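Local coordinates for protein ABC transporter (Caldanaerobius, PDB 4G68) that probably serves as the solute-binding component of an ABC transporter, capturing sugars released during xylan breakdown for uptake by a thermophilic bacterium, at residues 54-57 against 58-62; 229-233 against 234-238; 291-294 against 295-299; 363-367 against 368-372; 375-378 against 379-383. All coordinates share one frame; numbering follows the deposited sequence.

Interaction 1: residues 54-57 against 58-62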
loop_
_atom_site.group_PDB
_atom_site.type_symbol
_atom_site.label_atom_id
_atom_site.label_comp_id
_atom_site.label_asym_id
_atom_site.label_seq_id
_atom_site.Cartn_x
_atom_site.Cartn_y
_atom_site.Cartn_z
ATOM N N THR C 54 4.690 6.429 -18.070
ATOM C CA THR C 54 4.379 6.469 -19.524
ATOM C C THR C 54 2.897 6.186 -19.754
ATOM O O THR C 54 2.237 6.866 -20.548
ATOM C CB THR C 54 5.223 5.423 -20.315
ATOM O OG1 THR C 54 6.629 5.724 -20.184
ATOM C CG2 THR C 54 4.840 5.358 -21.818
ATOM N N LYS C 55 2.378 5.174 -19.054
ATOM C CA LYS C 55 0.950 4.856 -19.155
ATOM C C LYS C 55 -0.016 5.968 -18.728
ATOM O O LYS C 55 -1.073 6.185 -19.377
ATOM C CB LYS C 55 0.658 3.555 -18.409
ATOM C CG LYS C 55 1.453 2.403 -18.997
ATOM C CD LYS C 55 0.874 1.975 -20.324
ATOM C CE LYS C 55 -0.236 1.006 -20.049
ATOM N NZ LYS C 55 -0.938 0.737 -21.318
ATOM N N VAL C 56 0.356 6.657 -17.653
ATOM C CA VAL C 56 -0.504 7.691 -17.086
ATOM C C VAL C 56 -0.525 8.881 -18.035
ATOM O O VAL C 56 -1.605 9.434 -18.315
ATOM C CB VAL C 56 -0.054 8.110 -15.663
ATOM C CG1 VAL C 56 -0.893 9.280 -15.136
ATOM C CG2 VAL C 56 -0.239 6.929 -14.736
ATOM N N LYS C 57 0.650 9.215 -18.567
ATOM C CA LYS C 57 0.757 10.276 -19.585
ATOM C C LYS C 57 -0.166 10.016 -20.771
ATOM O O LYS C 57 -0.835 10.952 -21.269
ATOM C CB LYS C 57 2.208 10.465 -20.077
ATOM C CG LYS C 57 2.391 11.706 -20.956
ATOM C CD LYS C 57 2.096 12.959 -20.140
ATOM C CE LYS C 57 1.745 14.191 -20.964
ATOM N NZ LYS C 57 2.455 14.322 -22.275
ATOM N N GLU C 58 -0.186 8.752 -21.219
ATOM C CA GLU C 58 -0.995 8.310 -22.348
ATOM C C GLU C 58 -2.487 8.492 -22.046
ATOM O O GLU C 58 -3.219 9.038 -22.854
ATOM C CB GLU C 58 -0.698 6.841 -22.694
ATOM C CG GLU C 58 0.736 6.602 -23.192
ATOM C CD GLU C 58 1.034 5.141 -23.536
ATOM O OE1 GLU C 58 0.278 4.226 -23.127
ATOM O OE2 GLU C 58 2.039 4.898 -24.229
ATOM N N ILE C 59 -2.922 8.012 -20.888
ATOM C CA ILE C 59 -4.269 8.218 -20.409
ATOM C C ILE C 59 -4.652 9.699 -20.448
ATOM O O ILE C 59 -5.698 10.034 -21.005
ATOM C CB ILE C 59 -4.478 7.692 -18.971
ATOM C CG1 ILE C 59 -4.355 6.171 -18.921
ATOM C CG2 ILE C 59 -5.866 8.091 -18.493
ATOM C CD1 ILE C 59 -4.180 5.611 -17.526
ATOM N N ILE C 60 -3.829 10.567 -19.863
ATOM C CA ILE C 60 -4.032 12.029 -19.942
ATOM C C ILE C 60 -4.155 12.464 -21.406
ATOM O O ILE C 60 -5.094 13.193 -21.756
ATOM C CB ILE C 60 -2.871 12.858 -19.307
ATOM C CG1 ILE C 60 -2.495 12.467 -17.857
ATOM C CG2 ILE C 60 -3.113 14.360 -19.460
ATOM C CD1 ILE C 60 -3.570 12.420 -16.820
ATOM N N ASP C 61 -3.225 12.015 -22.251
ATOM C CA ASP C 61 -3.232 12.426 -23.673
ATOM C C ASP C 61 -4.562 12.052 -24.367
ATOM O O ASP C 61 -5.163 12.880 -25.093
ATOM C CB ASP C 61 -2.008 11.887 -24.435
ATOM C CG ASP C 61 -0.686 12.464 -23.925
ATOM O OD1 ASP C 61 -0.661 13.379 -23.051
ATOM O OD2 ASP C 61 0.345 11.967 -24.397
ATOM N N GLN C 62 -5.051 10.831 -24.125
ATOM C CA GLN C 62 -6.310 10.451 -24.736
ATOM C C GLN C 62 -7.470 11.327 -24.229
ATOM O O GLN C 62 -8.368 11.698 -24.999
ATOM C CB GLN C 62 -6.630 8.979 -24.537
ATOM C CG GLN C 62 -7.790 8.572 -25.439
ATOM C CD GLN C 62 -8.220 7.129 -25.292
ATOM O OE1 GLN C 62 -7.402 6.190 -25.406
ATOM N NE2 GLN C 62 -9.532 6.941 -25.058
#
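Lys57 and Asp61 face each other one turn apart on a helix and form a salt bridge. NZ of Lys57 is 3.3 Å from OD1 of Asp61. The lysine gets there by bending: CG lies anti to the backbone N (chi1 -170°), and the chain then folds at chi2 and chi4. CE of Lys57, just before NZ, also touches OD1 of Asp61, 3.3 Å away. The pair lies on the exposed side of the helix.

Glu58 sits between two neighbours. Its OE2 meets the methyl CG2 of Thr54 at 3.7 Å, and its OE1 meets CD of Lys55 at 3.6 Å. NZ of Lys55 is 4.1 Å from OE1 of Glu58, too far for a salt bridge, though the opposite charges probably still attract. The hydroxyl of Thr54 is satisfied by Glu50.

The backbone donors are all used from Glu58 to Asp61. Each N-H bonds to the carbonyl four residues back, and Ile60 N to Val56 O is nearly straight at 2.9 Å. Ile59 O also accepts from the hydroxyl of Tyr341. Val56 and Ile60 turn inward toward strand 40-45. This is a regular amphipathic alpha-helix, the crossover of the beta-alpha-beta unit 40-45, 52-66, 71-76.

Interaction 2: residues 229-233 against 234-238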
loop_
_atom_site.group_PDB
_atom_site.type_symbol
_atom_site.label_atom_id
_atom_site.label_comp_id
_atom_site.label_asym_id
_atom_site.label_seq_id
_atom_site.Cartn_x
_atom_site.Cartn_y
_atom_site.Cartn_z
ATOM N N SER C 229 -5.942 -0.475 24.516
ATOM C CA SER C 229 -4.593 0.041 24.658
ATOM C C SER C 229 -3.647 -0.678 23.670
ATOM O O SER C 229 -3.793 -1.887 23.418
ATOM C CB SER C 229 -4.111 -0.181 26.089
ATOM O OG SER C 229 -2.755 0.166 26.202
ATOM N N PHE C 230 -2.680 0.069 23.141
ATOM C CA PHE C 230 -1.541 -0.478 22.372
ATOM C C PHE C 230 -0.574 -1.326 23.223
ATOM O O PHE C 230 0.177 -2.189 22.708
ATOM C CB PHE C 230 -0.732 0.657 21.745
ATOM C CG PHE C 230 -1.398 1.310 20.579
ATOM C CD1 PHE C 230 -1.388 0.706 19.330
ATOM C CD2 PHE C 230 -2.019 2.553 20.734
ATOM C CE1 PHE C 230 -1.991 1.348 18.240
ATOM C CE2 PHE C 230 -2.634 3.199 19.658
ATOM C CZ PHE C 230 -2.619 2.583 18.409
ATOM N N ASP C 231 -0.544 -1.044 24.515
ATOM C CA ASP C 231 0.319 -1.795 25.424
ATOM C C ASP C 231 -0.422 -3.097 25.792
ATOM O O ASP C 231 -1.038 -3.206 26.842
ATOM C CB ASP C 231 0.660 -0.952 26.675
ATOM C CG ASP C 231 1.821 -1.532 27.479
ATOM O OD1 ASP C 231 2.432 -2.534 27.041
ATOM O OD2 ASP C 231 2.133 -0.992 28.572
ATOM N N ASN C 232 -0.388 -4.052 24.865
ATOM C CA ASN C 232 -1.084 -5.315 24.981
ATOM C C ASN C 232 -0.096 -6.382 24.495
ATOM O O ASN C 232 0.678 -6.142 23.581
ATOM C CB ASN C 232 -2.329 -5.248 24.088
ATOM C CG ASN C 232 -3.062 -6.572 23.972
ATOM O OD1 ASN C 232 -2.519 -7.572 23.449
ATOM N ND2 ASN C 232 -4.324 -6.593 24.436
ATOM N N GLN C 233 -0.136 -7.570 25.088
ATOM C CA GLN C 233 0.880 -8.606 24.801
ATOM C C GLN C 233 1.000 -8.975 23.301
ATOM O O GLN C 233 2.125 -9.186 22.746
ATOM C CB GLN C 233 0.585 -9.882 25.605
ATOM C CG GLN C 233 1.765 -10.840 25.682
ATOM C CD GLN C 233 2.967 -10.190 26.332
ATOM O OE1 GLN C 233 4.050 -10.131 25.750
ATOM N NE2 GLN C 233 2.773 -9.680 27.542
ATOM N N ALA C 234 -0.162 -9.068 22.654
ATOM C CA ALA C 234 -0.192 -9.422 21.237
ATOM C C ALA C 234 0.717 -8.516 20.428
ATOM O O ALA C 234 1.355 -9.009 19.519
ATOM C CB ALA C 234 -1.614 -9.401 20.684
ATOM N N PHE C 235 0.727 -7.215 20.755
ATOM C CA PHE C 235 1.446 -6.155 20.010
ATOM C C PHE C 235 2.912 -6.114 20.432
ATOM O O PHE C 235 3.782 -5.880 19.608
ATOM C CB PHE C 235 0.839 -4.757 20.263
ATOM C CG PHE C 235 -0.436 -4.459 19.504
ATOM C CD1 PHE C 235 -1.106 -5.440 18.750
ATOM C CD2 PHE C 235 -0.992 -3.182 19.558
ATOM C CE1 PHE C 235 -2.278 -5.135 18.055
ATOM C CE2 PHE C 235 -2.165 -2.877 18.839
ATOM C CZ PHE C 235 -2.800 -3.834 18.097
ATOM N N THR C 236 3.176 -6.285 21.728
ATOM C CA THR C 236 4.545 -6.479 22.191
ATOM C C THR C 236 5.120 -7.735 21.480
ATOM O O THR C 236 6.145 -7.638 20.736
ATOM C CB THR C 236 4.629 -6.597 23.735
ATOM O OG1 THR C 236 3.833 -5.563 24.318
ATOM C CG2 THR C 236 6.074 -6.400 24.237
ATOM N N ASP C 237 4.425 -8.867 21.644
ATOM C CA ASP C 237 4.758 -10.135 20.965
ATOM C C ASP C 237 5.019 -9.974 19.476
ATOM O O ASP C 237 5.896 -10.637 18.971
ATOM C CB ASP C 237 3.676 -11.195 21.130
ATOM C CG ASP C 237 3.698 -11.894 22.510
ATOM O OD1 ASP C 237 4.654 -11.719 23.329
ATOM O OD2 ASP C 237 2.718 -12.655 22.746
ATOM N N ALA C 238 4.244 -9.118 18.779
ATOM C CA ALA C 238 4.594 -8.754 17.382
ATOM C C ALA C 238 5.956 -8.018 17.251
ATOM O O ALA C 238 6.748 -8.290 16.337
ATOM C CB ALA C 238 3.467 -7.961 16.706
#
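Asn232 O receives both Phe235 N and Thr236 N as the loop enters the helix, the first at 3.0 Å from above the carbonyl plane and the second at 3.1 Å nearly along the C=O axis. Asp237 N continues the pattern by bonding to Gln233 O.

The side chain of Asn232 takes up a donor of the first turn. Its OD1 accepts from Ala234 N at 2.9 Å, with that N-H lying in the plane of the side-chain carbonyl. CG of Asn232 is anti to its own backbone N (chi1 173°), and this swings the amide over the start of the helix. OD1 also touches CB of Ala234 at 3.4 Å. Asn232 is thus the N-cap of helix 233-248. Just before it comes an ST turn, in which Ser229 OG accepts from Asp231 N, and Asp231 is the centre of an inverse gamma turn.

Two aromatic rings pack against each other across the turn. CD1 of Phe230 meets CE2 of Phe235 at 3.7 Å, the two side chains crossing at a slant. CD2 of Phe235 also rests 3.5 Å from the carbonyl O of Phe230. Ala223 of helix 217-224 touches both phenylalanines, and Trp392 meets the Phe235 ring. Thr236 OG1 is hydrogen-bonded to Ser422 OG, which links the cap to helix 418-429. Phe230 reaches the same helix at Ile429.

Interaction 3: residues 291-294 against 295-299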
loop_
_atom_site.group_PDB
_atom_site.type_symbol
_atom_site.label_atom_id
_atom_site.label_comp_id
_atom_site.label_asym_id
_atom_site.label_seq_id
_atom_site.Cartn_x
_atom_site.Cartn_y
_atom_site.Cartn_z
ATOM N N SER C 291 13.867 -5.293 -14.717
ATOM C CA SER C 291 13.762 -6.523 -13.932
ATOM C C SER C 291 14.407 -7.742 -14.596
ATOM O O SER C 291 14.260 -7.952 -15.813
ATOM C CB SER C 291 12.315 -6.821 -13.572
ATOM O OG SER C 291 12.266 -7.982 -12.732
ATOM N N LEU C 292 15.109 -8.541 -13.783
ATOM C CA LEU C 292 15.675 -9.838 -14.159
ATOM C C LEU C 292 14.947 -11.029 -13.536
ATOM O O LEU C 292 15.393 -12.209 -13.636
ATOM C CB LEU C 292 17.152 -9.893 -13.741
ATOM C CG LEU C 292 17.995 -8.745 -14.301
ATOM C CD1 LEU C 292 19.411 -8.870 -13.774
ATOM C CD2 LEU C 292 17.968 -8.775 -15.823
ATOM N N VAL C 293 13.857 -10.743 -12.846
ATOM C CA VAL C 293 13.102 -11.787 -12.150
ATOM C C VAL C 293 11.697 -12.054 -12.752
ATOM O O VAL C 293 10.887 -12.808 -12.160
ATOM C CB VAL C 293 12.985 -11.504 -10.620
ATOM C CG1 VAL C 293 14.371 -11.549 -9.878
ATOM C CG2 VAL C 293 12.145 -10.240 -10.310
ATOM N N LYS C 294 11.347 -11.413 -13.863
ATOM C CA LYS C 294 9.992 -11.669 -14.418
ATOM C C LYS C 294 9.868 -13.179 -14.717
ATOM O O LYS C 294 10.758 -13.781 -15.326
ATOM C CB LYS C 294 9.735 -10.799 -15.647
ATOM C CG LYS C 294 8.663 -11.319 -16.583
ATOM C CD LYS C 294 7.470 -10.397 -16.569
ATOM C CE LYS C 294 6.325 -10.849 -17.462
ATOM N NZ LYS C 294 6.689 -10.974 -18.881
ATOM N N GLY C 295 8.795 -13.788 -14.229
ATOM C CA GLY C 295 8.543 -15.235 -14.408
ATOM C C GLY C 295 9.166 -16.086 -13.307
ATOM O O GLY C 295 8.815 -17.237 -13.151
ATOM N N LYS C 296 10.033 -15.485 -12.495
ATOM C CA LYS C 296 10.686 -16.176 -11.378
ATOM C C LYS C 296 10.014 -15.981 -10.004
ATOM O O LYS C 296 10.468 -16.570 -8.997
ATOM C CB LYS C 296 12.149 -15.707 -11.303
ATOM C CG LYS C 296 12.840 -15.876 -12.625
ATOM C CD LYS C 296 14.330 -15.746 -12.459
ATOM C CE LYS C 296 15.021 -15.902 -13.805
ATOM N NZ LYS C 296 16.492 -15.712 -13.597
ATOM N N ILE C 297 8.966 -15.149 -9.978
ATOM C CA ILE C 297 8.350 -14.615 -8.719
ATOM C C ILE C 297 6.953 -15.151 -8.425
ATOM O O ILE C 297 6.041 -15.124 -9.306
ATOM C CB ILE C 297 8.238 -13.048 -8.720
ATOM C CG1 ILE C 297 9.629 -12.340 -8.820
ATOM C CG2 ILE C 297 7.279 -12.537 -7.584
ATOM C CD1 ILE C 297 10.818 -12.993 -8.108
ATOM N N GLU C 298 6.783 -15.605 -7.177
ATOM C CA GLU C 298 5.528 -16.146 -6.653
ATOM C C GLU C 298 5.052 -15.251 -5.497
ATOM O O GLU C 298 5.867 -14.851 -4.629
ATOM C CB GLU C 298 5.757 -17.545 -6.098
ATOM C CG GLU C 298 4.487 -18.315 -5.854
ATOM C CD GLU C 298 4.702 -19.563 -5.003
ATOM O OE1 GLU C 298 5.869 -19.858 -4.647
ATOM O OE2 GLU C 298 3.692 -20.218 -4.678
ATOM N N ALA C 299 3.754 -14.931 -5.509
ATOM C CA ALA C 299 3.075 -14.223 -4.439
ATOM C C ALA C 299 2.324 -15.217 -3.520
ATOM O O ALA C 299 1.494 -16.024 -3.976
ATOM C CB ALA C 299 2.066 -13.208 -5.024
#
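Val293 and Lys296 are joined by one backbone hydrogen bond, from Lys296 N to Val293 O at 2.8 Å. The donor stands above the carbonyl plane, 44° out of it. Lys294 and Gly295 are the corner residues. The positive phi of Gly295 (89°) would jam a CB against Lys294 O. These angles make a type II beta-turn, which leads directly into strand 297-300, an antiparallel partner of strand 144-160. Ahead of it, Ser291 OG accepts from Val293 N in an ST turn.

The apolar contact is between Val293 and Ile297. CG2 of Val293 lies between its backbone N and carbonyl carbon, the crowded position, and meets CG1 of Ile297 at 3.6 Å. CD1 of Ile297 comes equally near to CB of Val293. Tyr158 and Asn160 of the neighbouring strand also touch Ile297.

The Lys296 side chain runs back past the turn. It is extended beyond CG, and its CB lies 3.3 Å from Val293 O. Its CE and NZ both pass 3.7 Å from Leu292 O. At its polar end, NZ forms a salt bridge to Glu162. A methionine at Lys296 would probably leave Glu162 without its charged mate. On the exposed side, the Lys294 side chain packs on Asp371.

Interaction 4: residues 363-367 against 368-372; sequences DNIDQ and SKVDP
Asp366 and Gln367 start two overlapping beta-turns. Lys369 N bonds to Asp366 O at 2.8 Å, and Val370 N bonds to Gln367 O at 3.2 Å. Both donors stand above the carbonyl planes, the second by 68°. Asp366 also bends its carboxylate over the first turn. Its OD1 weakly accepts from Ser368 N at 3.3 Å, in the manner of an Asx turn. The hydroxyl of Ser368 lies 3.0 Å from OD1 and 3.1 Å from OD2 of Asp366; any bond there is weak.

The apolar contacts centre on Val370. Its CG1 meets CG2 of Ile365 at 3.9 Å. Its CG2 sits in a tight place, 3.1 Å from Gln367 O, because with CG1 anti to the carbonyl carbon (chi1 -45°) CG2 falls between the backbone N and the carbonyl carbon. OE1 of Gln367 approaches the same methyl, the two side chains crossing at an angle.

Farther out, Tyr351 of helix 332-353 and Ile375 of helix 372-382 pack on Val370. Replacing this valine with a glycine would probably open a gap between Ile365 and Ile375 and take away the packing on Tyr351. Leu352 and Asp348 touch Ile365. The chain then enters helix 372-382, where Asp371 is the N-cap and its OD2 accepts from Leu373 N.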
loop_
_atom_site.group_PDB
_atom_site.type_symbol
_atom_site.label_atom_id
_atom_site.label_comp_id
_atom_site.label_asym_id
_atom_site.label_seq_id
_atom_site.Cartn_x
_atom_site.Cartn_y
_atom_site.Cartn_z
ATOM N N ASP C 363 -14.270 -6.268 -16.614
ATOM C CA ASP C 363 -14.807 -7.119 -17.710
ATOM C C ASP C 363 -14.353 -6.655 -19.095
ATOM O O ASP C 363 -14.143 -7.484 -19.989
ATOM C CB ASP C 363 -16.342 -7.127 -17.682
ATOM C CG ASP C 363 -16.897 -7.545 -16.336
ATOM O OD1 ASP C 363 -16.758 -8.730 -15.959
ATOM O OD2 ASP C 363 -17.488 -6.679 -15.655
ATOM N N ASN C 364 -14.191 -5.337 -19.272
ATOM C CA ASN C 364 -13.635 -4.797 -20.520
ATOM C C ASN C 364 -12.203 -5.216 -20.863
ATOM O O ASN C 364 -11.777 -4.963 -22.008
ATOM C CB ASN C 364 -13.728 -3.263 -20.577
ATOM C CG ASN C 364 -13.028 -2.561 -19.373
ATOM O OD1 ASN C 364 -12.288 -1.627 -19.549
ATOM N ND2 ASN C 364 -13.343 -2.971 -18.170
ATOM N N ILE C 365 -11.483 -5.808 -19.897
ATOM C CA ILE C 365 -10.038 -6.112 -20.029
ATOM C C ILE C 365 -9.805 -7.568 -20.443
ATOM O O ILE C 365 -10.468 -8.456 -19.960
ATOM C CB ILE C 365 -9.230 -5.848 -18.704
ATOM C CG1 ILE C 365 -9.160 -4.338 -18.351
ATOM C CG2 ILE C 365 -7.797 -6.388 -18.804
ATOM C CD1 ILE C 365 -8.942 -3.387 -19.518
ATOM N N ASP C 366 -8.833 -7.787 -21.330
ATOM C CA ASP C 366 -8.471 -9.133 -21.768
ATOM C C ASP C 366 -7.519 -9.763 -20.764
ATOM O O ASP C 366 -6.326 -9.400 -20.694
ATOM C CB ASP C 366 -7.834 -9.048 -23.152
ATOM C CG ASP C 366 -7.480 -10.402 -23.749
ATOM O OD1 ASP C 366 -7.837 -11.482 -23.236
ATOM O OD2 ASP C 366 -6.797 -10.346 -24.797
ATOM N N GLN C 367 -8.084 -10.693 -20.003
ATOM C CA GLN C 367 -7.419 -11.462 -18.969
ATOM C C GLN C 367 -6.069 -12.060 -19.407
ATOM O O GLN C 367 -5.184 -12.207 -18.587
ATOM C CB GLN C 367 -8.391 -12.534 -18.443
ATOM C CG GLN C 367 -7.884 -13.487 -17.353
ATOM C CD GLN C 367 -7.991 -12.933 -15.924
ATOM O OE1 GLN C 367 -7.136 -13.225 -15.084
ATOM N NE2 GLN C 367 -9.059 -12.174 -15.635
ATOM N N SER C 368 -5.914 -12.351 -20.697
ATOM C CA SER C 368 -4.705 -12.967 -21.217
ATOM C C SER C 368 -3.525 -11.958 -21.281
ATOM O O SER C 368 -2.368 -12.347 -21.499
ATOM C CB SER C 368 -5.003 -13.533 -22.602
ATOM O OG SER C 368 -5.012 -12.489 -23.558
ATOM N N LYS C 369 -3.852 -10.670 -21.134
ATOM C CA LYS C 369 -2.882 -9.580 -21.093
ATOM C C LYS C 369 -2.399 -9.275 -19.657
ATOM O O LYS C 369 -1.383 -8.614 -19.449
ATOM C CB LYS C 369 -3.505 -8.323 -21.674
ATOM C CG LYS C 369 -2.516 -7.338 -22.267
ATOM C CD LYS C 369 -3.249 -6.415 -23.242
ATOM C CE LYS C 369 -2.465 -5.161 -23.579
ATOM N NZ LYS C 369 -2.267 -4.329 -22.369
ATOM N N VAL C 370 -3.117 -9.763 -18.671
ATOM C CA VAL C 370 -2.758 -9.430 -17.302
ATOM C C VAL C 370 -1.659 -10.352 -16.767
ATOM O O VAL C 370 -1.609 -11.523 -17.149
ATOM C CB VAL C 370 -3.996 -9.365 -16.398
ATOM C CG1 VAL C 370 -5.110 -8.602 -17.087
ATOM C CG2 VAL C 370 -4.480 -10.721 -15.999
ATOM N N ASP C 371 -0.771 -9.813 -15.924
ATOM C CA ASP C 371 0.407 -10.572 -15.543
ATOM C C ASP C 371 -0.001 -11.665 -14.567
ATOM O O ASP C 371 -0.839 -11.411 -13.713
ATOM C CB ASP C 371 1.501 -9.671 -14.959
ATOM C CG ASP C 371 2.826 -10.402 -14.767
ATOM O OD1 ASP C 371 3.736 -10.277 -15.621
ATOM O OD2 ASP C 371 2.944 -11.119 -13.757
ATOM N N PRO C 372 0.593 -12.868 -14.700
ATOM C CA PRO C 372 0.242 -13.957 -13.807
ATOM C C PRO C 372 0.391 -13.622 -12.339
ATOM O O PRO C 372 -0.407 -14.097 -11.544
ATOM C CB PRO C 372 1.203 -15.083 -14.205
ATOM C CG PRO C 372 1.436 -14.853 -15.661
ATOM C CD PRO C 372 1.401 -13.348 -15.848
#

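Interaction 5: residues 375-378 against 379-383; sequences IQIM and NNIVA
Gln376 and Asn380 are brought together by their first torsions. In Gln376, CG is anti to the backbone N (chi1 -159°), whereas in Asn380 CG stands beside it (chi1 -67°). As a result CG of Gln376 meets ND2 of Asn380 at 3.4 Å, and the two side chains cross at a slant. The amide of Asn380 has a partner elsewhere: ND2 donates to Ala299 O on strand 297-300. This bond probably holds the amide in its rotation.

Ile375 and Asn379 lie side by side and point the same way; Ile375 also packs on Gln367 and Val370 of the preceding loop. CG2 of Ile375 is 3.6 Å from ND2 of Asn379. On the buried side, Ile377 and Ile381 touch loosely, CG2 to CD1 at 4.5 Å. Ile377 packs on Val156 and Tyr158, and Ile381 packs on Ala154, all of strand 144-160.

The backbone begins as an alpha-helix, with Asn379 N bonded to Ile375 O at 2.8 Å. It then widens. Ile377 O accepts both Ile381 N at 2.9 Å and Val382 N at 3.2 Å, and Met378 O accepts Ala383 N at 2.7 Å. The bonds of Val382 and Ala383 reach back five residues, the mark of a wider pi-type turn, which here ends helix 372-382 against the sheet.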
loop_
_atom_site.group_PDB
_atom_site.type_symbol
_atom_site.label_atom_id
_atom_site.label_comp_id
_atom_site.label_asym_id
_atom_site.label_seq_id
_atom_site.Cartn_x
_atom_site.Cartn_y
_atom_site.Cartn_z
ATOM N N ILE C 375 -2.761 -11.837 -11.049
ATOM C CA ILE C 375 -3.793 -12.857 -10.859
ATOM C C ILE C 375 -3.510 -13.655 -9.576
ATOM O O ILE C 375 -4.417 -13.960 -8.735
ATOM C CB ILE C 375 -3.782 -13.812 -12.062
ATOM C CG1 ILE C 375 -4.193 -13.044 -13.317
ATOM C CG2 ILE C 375 -4.764 -14.966 -11.873
ATOM C CD1 ILE C 375 -3.884 -13.739 -14.619
ATOM N N GLN C 376 -2.249 -13.977 -9.401
ATOM C CA GLN C 376 -1.832 -14.760 -8.224
ATOM C C GLN C 376 -2.130 -14.036 -6.892
ATOM O O GLN C 376 -2.664 -14.649 -5.936
ATOM C CB GLN C 376 -0.375 -15.227 -8.342
ATOM C CG GLN C 376 -0.117 -16.435 -7.428
ATOM C CD GLN C 376 1.308 -16.943 -7.463
ATOM O OE1 GLN C 376 1.557 -18.168 -7.463
ATOM N NE2 GLN C 376 2.249 -16.013 -7.532
ATOM N N ILE C 377 -1.785 -12.738 -6.859
ATOM C CA ILE C 377 -2.107 -11.880 -5.750
ATOM C C ILE C 377 -3.605 -12.006 -5.497
ATOM O O ILE C 377 -3.994 -12.341 -4.392
ATOM C CB ILE C 377 -1.636 -10.408 -5.916
ATOM C CG1 ILE C 377 -0.105 -10.334 -5.814
ATOM C CG2 ILE C 377 -2.238 -9.557 -4.790
ATOM C CD1 ILE C 377 0.533 -8.999 -6.247
ATOM N N MET C 378 -4.442 -11.755 -6.507
ATOM C CA MET C 378 -5.880 -11.997 -6.353
ATOM C C MET C 378 -6.215 -13.369 -5.714
ATOM O O MET C 378 -6.904 -13.436 -4.676
ATOM C CB MET C 378 -6.573 -11.851 -7.696
ATOM C CG MET C 378 -6.921 -10.418 -8.022
ATOM S SD MET C 378 -7.893 -10.269 -9.556
ATOM C CE MET C 378 -9.381 -10.979 -9.136
ATOM N N ASN C 379 -5.686 -14.436 -6.312
ATOM C CA ASN C 379 -5.917 -15.836 -5.886
ATOM C C ASN C 379 -5.299 -16.328 -4.561
ATOM O O ASN C 379 -5.980 -16.943 -3.731
ATOM C CB ASN C 379 -5.433 -16.750 -7.012
ATOM C CG ASN C 379 -6.307 -16.649 -8.231
ATOM O OD1 ASN C 379 -7.388 -16.023 -8.192
ATOM N ND2 ASN C 379 -5.871 -17.272 -9.311
ATOM N N ASN C 380 -4.004 -16.135 -4.407
ATOM C CA ASN C 380 -3.325 -16.510 -3.165
ATOM C C ASN C 380 -3.573 -15.582 -1.992
ATOM O O ASN C 380 -3.401 -16.028 -0.858
ATOM C CB ASN C 380 -1.834 -16.657 -3.379
ATOM C CG ASN C 380 -1.494 -17.844 -4.287
ATOM O OD1 ASN C 380 -2.398 -18.525 -4.834
ATOM N ND2 ASN C 380 -0.183 -18.069 -4.494
ATOM N N ILE C 381 -3.959 -14.314 -2.226
ATOM C CA ILE C 381 -4.119 -13.371 -1.107
ATOM C C ILE C 381 -5.528 -12.820 -0.929
ATOM O O ILE C 381 -6.146 -12.941 0.169
ATOM C CB ILE C 381 -3.105 -12.158 -1.149
ATOM C CG1 ILE C 381 -1.668 -12.615 -0.904
ATOM C CG2 ILE C 381 -3.425 -11.169 -0.030
ATOM C CD1 ILE C 381 -0.897 -12.942 -2.154
ATOM N N VAL C 382 -6.035 -12.182 -1.974
ATOM C CA VAL C 382 -7.271 -11.479 -1.766
ATOM C C VAL C 382 -8.519 -12.408 -1.676
ATOM O O VAL C 382 -9.318 -12.270 -0.760
ATOM C CB VAL C 382 -7.443 -10.312 -2.759
ATOM C CG1 VAL C 382 -8.690 -9.525 -2.386
ATOM C CG2 VAL C 382 -6.239 -9.368 -2.694
ATOM N N ALA C 383 -8.636 -13.349 -2.616
ATOM C CA ALA C 383 -9.807 -14.264 -2.711
ATOM C C ALA C 383 -10.132 -15.007 -1.396
ATOM O O ALA C 383 -9.241 -15.550 -0.745
ATOM C CB ALA C 383 -9.583 -15.261 -3.851
#

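The five contacts follow one another along the chain. None nests in or crosses another, and each closes a short local turn. Interaction 1 lies on the early crossover helix 52-66. Interaction 2 starts helix 233-248 on the opposite side of the chain's centre, about 46 Å away between centres. Interaction 3 turns the chain into strand 297-300. Interaction 4 leads into helix 372-382, and interaction 5 ends that helix. Interactions 3, 4 and 5 touch. Lys294 packs on Asp371, joining the turn before the strand to the helix N-cap. Ile375 meets Gln367 and Val370, holding the helix to its own preceding loop. Asn380 reaches Ala299 and ties helix 372-382 to strand 297-300. Interaction 4 also comes near interaction 1 without touching it.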